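Long-range contact in 2-oxoglutarate carboxylase small subunit (Hydrogenobacter thermophilus, PDB 7KCT), which forms the small, biotin carboxylase-like subunit of a carboxylase, with an ATP-grasp domain, modelled with ADP, bicarbonate and magnesium: residues 30-35 and 316-321. Sequence-based numbering, arbitrary orientation.
Sequences CKELGI and IVKWQI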
loop_
_atom_site.group_PDB
_atom_site.type_symbol
_atom_site.label_atom_id
_atom_site.label_comp_id
_atom_site.label_asym_id
_atom_site.label_seq_id
_atom_site.Cartn_x
_atom_site.Cartn_y
_atom_site.Cartn_z
ATOM N N CYS A 30 -8.150 7.864 -13.085
ATOM C CA CYS A 30 -8.467 9.066 -13.847
ATOM C C CYS A 30 -7.748 10.300 -13.302
ATOM O O CYS A 30 -7.250 11.123 -14.076
ATOM C CB CYS A 30 -9.979 9.315 -13.852
ATOM S SG CYS A 30 -10.969 8.158 -14.829
ATOM N N LYS A 31 -7.700 10.459 -11.984
ATOM C CA LYS A 31 -7.037 11.627 -11.416
ATOM C C LYS A 31 -5.548 11.608 -11.733
ATOM O O LYS A 31 -4.971 12.640 -12.100
ATOM C CB LYS A 31 -7.246 11.670 -9.913
ATOM C CG LYS A 31 -8.651 12.109 -9.488
ATOM C CD LYS A 31 -8.803 11.927 -7.941
ATOM C CE LYS A 31 -8.124 13.051 -7.178
ATOM N NZ LYS A 31 -8.862 14.383 -7.248
ATOM N N GLU A 32 -4.925 10.428 -11.647
ATOM C CA GLU A 32 -3.500 10.338 -11.956
ATOM C C GLU A 32 -3.235 10.680 -13.422
ATOM O O GLU A 32 -2.206 11.274 -13.736
ATOM C CB GLU A 32 -2.946 8.951 -11.609
ATOM C CG GLU A 32 -2.865 8.676 -10.086
ATOM C CD GLU A 32 -2.427 7.233 -9.741
ATOM O OE1 GLU A 32 -2.177 6.476 -10.707
ATOM O OE2 GLU A 32 -2.333 6.851 -8.528
ATOM N N LEU A 33 -4.166 10.351 -14.315
ATOM C CA LEU A 33 -4.114 10.722 -15.728
ATOM C C LEU A 33 -4.551 12.151 -16.020
ATOM O O LEU A 33 -4.446 12.570 -17.164
ATOM C CB LEU A 33 -4.995 9.764 -16.545
ATOM C CG LEU A 33 -4.553 8.313 -16.645
ATOM C CD1 LEU A 33 -5.593 7.436 -17.330
ATOM C CD2 LEU A 33 -3.226 8.272 -17.417
ATOM N N GLY A 34 -5.038 12.910 -15.033
ATOM C CA GLY A 34 -5.485 14.274 -15.252
ATOM C C GLY A 34 -6.851 14.393 -15.869
ATOM O O GLY A 34 -7.137 15.384 -16.543
ATOM N N ILE A 35 -7.694 13.410 -15.675
ATOM C CA ILE A 35 -9.020 13.366 -16.270
ATOM C C ILE A 35 -10.033 13.762 -15.197
ATOM O O ILE A 35 -9.954 13.285 -14.056
ATOM C CB ILE A 35 -9.342 11.954 -16.800
ATOM C CG1 ILE A 35 -8.352 11.548 -17.900
ATOM C CG2 ILE A 35 -10.776 11.879 -17.251
ATOM C CD1 ILE A 35 -8.331 10.022 -18.149
ATOM N N ILE A 316 -3.621 -2.218 -14.623
ATOM C CA ILE A 316 -4.595 -2.671 -15.618
ATOM C C ILE A 316 -5.701 -1.637 -15.872
ATOM O O ILE A 316 -6.142 -1.443 -17.017
ATOM C CB ILE A 316 -5.182 -4.017 -15.177
ATOM C CG1 ILE A 316 -4.117 -5.109 -15.140
ATOM C CG2 ILE A 316 -6.346 -4.344 -16.081
ATOM C CD1 ILE A 316 -4.594 -6.330 -14.263
ATOM N N VAL A 317 -6.221 -1.006 -14.823
ATOM C CA VAL A 317 -7.297 -0.032 -15.016
ATOM C C VAL A 317 -6.796 1.193 -15.790
ATOM O O VAL A 317 -7.493 1.712 -16.667
ATOM C CB VAL A 317 -7.899 0.365 -13.657
ATOM C CG1 VAL A 317 -8.957 1.434 -13.805
ATOM C CG2 VAL A 317 -8.536 -0.838 -12.998
ATOM N N LYS A 318 -5.635 1.736 -15.415
ATOM C CA LYS A 318 -5.097 2.854 -16.176
ATOM C C LYS A 318 -4.931 2.462 -17.646
ATOM O O LYS A 318 -5.234 3.259 -18.544
ATOM C CB LYS A 318 -3.776 3.324 -15.563
ATOM C CG LYS A 318 -3.342 4.689 -16.064
ATOM C CD LYS A 318 -2.069 5.215 -15.413
ATOM C CE LYS A 318 -2.274 5.643 -13.987
ATOM N NZ LYS A 318 -1.080 6.413 -13.485
ATOM N N TRP A 319 -4.458 1.227 -17.913
ATOM C CA TRP A 319 -4.310 0.773 -19.298
ATOM C C TRP A 319 -5.660 0.641 -19.985
ATOM O O TRP A 319 -5.785 0.986 -21.169
ATOM C CB TRP A 319 -3.508 -0.563 -19.374
ATOM C CG TRP A 319 -2.060 -0.233 -19.449
ATOM C CD1 TRP A 319 -1.111 -0.434 -18.483
ATOM C CD2 TRP A 319 -1.390 0.444 -20.532
ATOM N NE1 TRP A 319 0.082 0.101 -18.884
ATOM C CE2 TRP A 319 -0.048 0.607 -20.151
ATOM C CE3 TRP A 319 -1.793 0.888 -21.802
ATOM C CZ2 TRP A 319 0.901 1.224 -20.985
ATOM C CZ3 TRP A 319 -0.855 1.484 -22.629
ATOM C CH2 TRP A 319 0.475 1.652 -22.216
ATOM N N GLN A 320 -6.692 0.151 -19.288
ATOM C CA GLN A 320 -8.017 0.173 -19.886
ATOM C C GLN A 320 -8.306 1.555 -20.465
ATOM O O GLN A 320 -8.784 1.692 -21.589
ATOM C CB GLN A 320 -9.088 -0.206 -18.859
ATOM C CG GLN A 320 -9.379 -1.700 -18.656
ATOM C CD GLN A 320 -10.475 -1.901 -17.640
ATOM O OE1 GLN A 320 -10.364 -1.458 -16.479
ATOM N NE2 GLN A 320 -11.580 -2.468 -18.083
ATOM N N ILE A 321 -8.052 2.593 -19.675
ATOM C CA ILE A 321 -8.448 3.936 -20.064
ATOM C C ILE A 321 -7.598 4.429 -21.223
ATOM O O ILE A 321 -8.107 5.021 -22.163
ATOM C CB ILE A 321 -8.347 4.877 -18.853
ATOM C CG1 ILE A 321 -9.387 4.462 -17.805
ATOM C CG2 ILE A 321 -8.607 6.319 -19.296
ATOM C CD1 ILE A 321 -9.114 4.990 -16.451
#
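L33 lies against both K318 and I321, joining the end of helix 20-32 to helix 316-324. The tight part is apolar: CD1 of L33 sits 3.8 Å from CG2 of I321, and both methyls of L33 press on CG of K318 from the same side, CD2 following the chain on to CD. I321 is gripped through two branches. Its CG2, anti to the backbone N, also meets CD1 of I35 at 3.9 Å as the two isoleucines run past each other in opposite senses, while its CD1 reaches SG of C30 at 4.0 Å.

On the polar flank, K318 leaves its helix with CG anti to the backbone N (chi1 -165°) and bends at chi3, bringing NZ to 3.0 Å from OE1 of E32. This salt bridge uses the anti side of the carboxylate, 19° out of its plane, and the two side chains cross nearly at right angles. R410 of the second subunit also pairs with E32 OE1 and packs on K318, so the second subunit helps to bury this flank. The looser side is at the turn: L33 is itself only partly buried, and G34, with positive phi in a Schellman motif, is exposed.

The contact ties the Rossmann-like N-terminal region to the ATP-grasp region: V14 of strand 13-16 backs C30 and I35, A29 of helix 20-32 touches I321, and strand 278-286 packs against I316 and Q320.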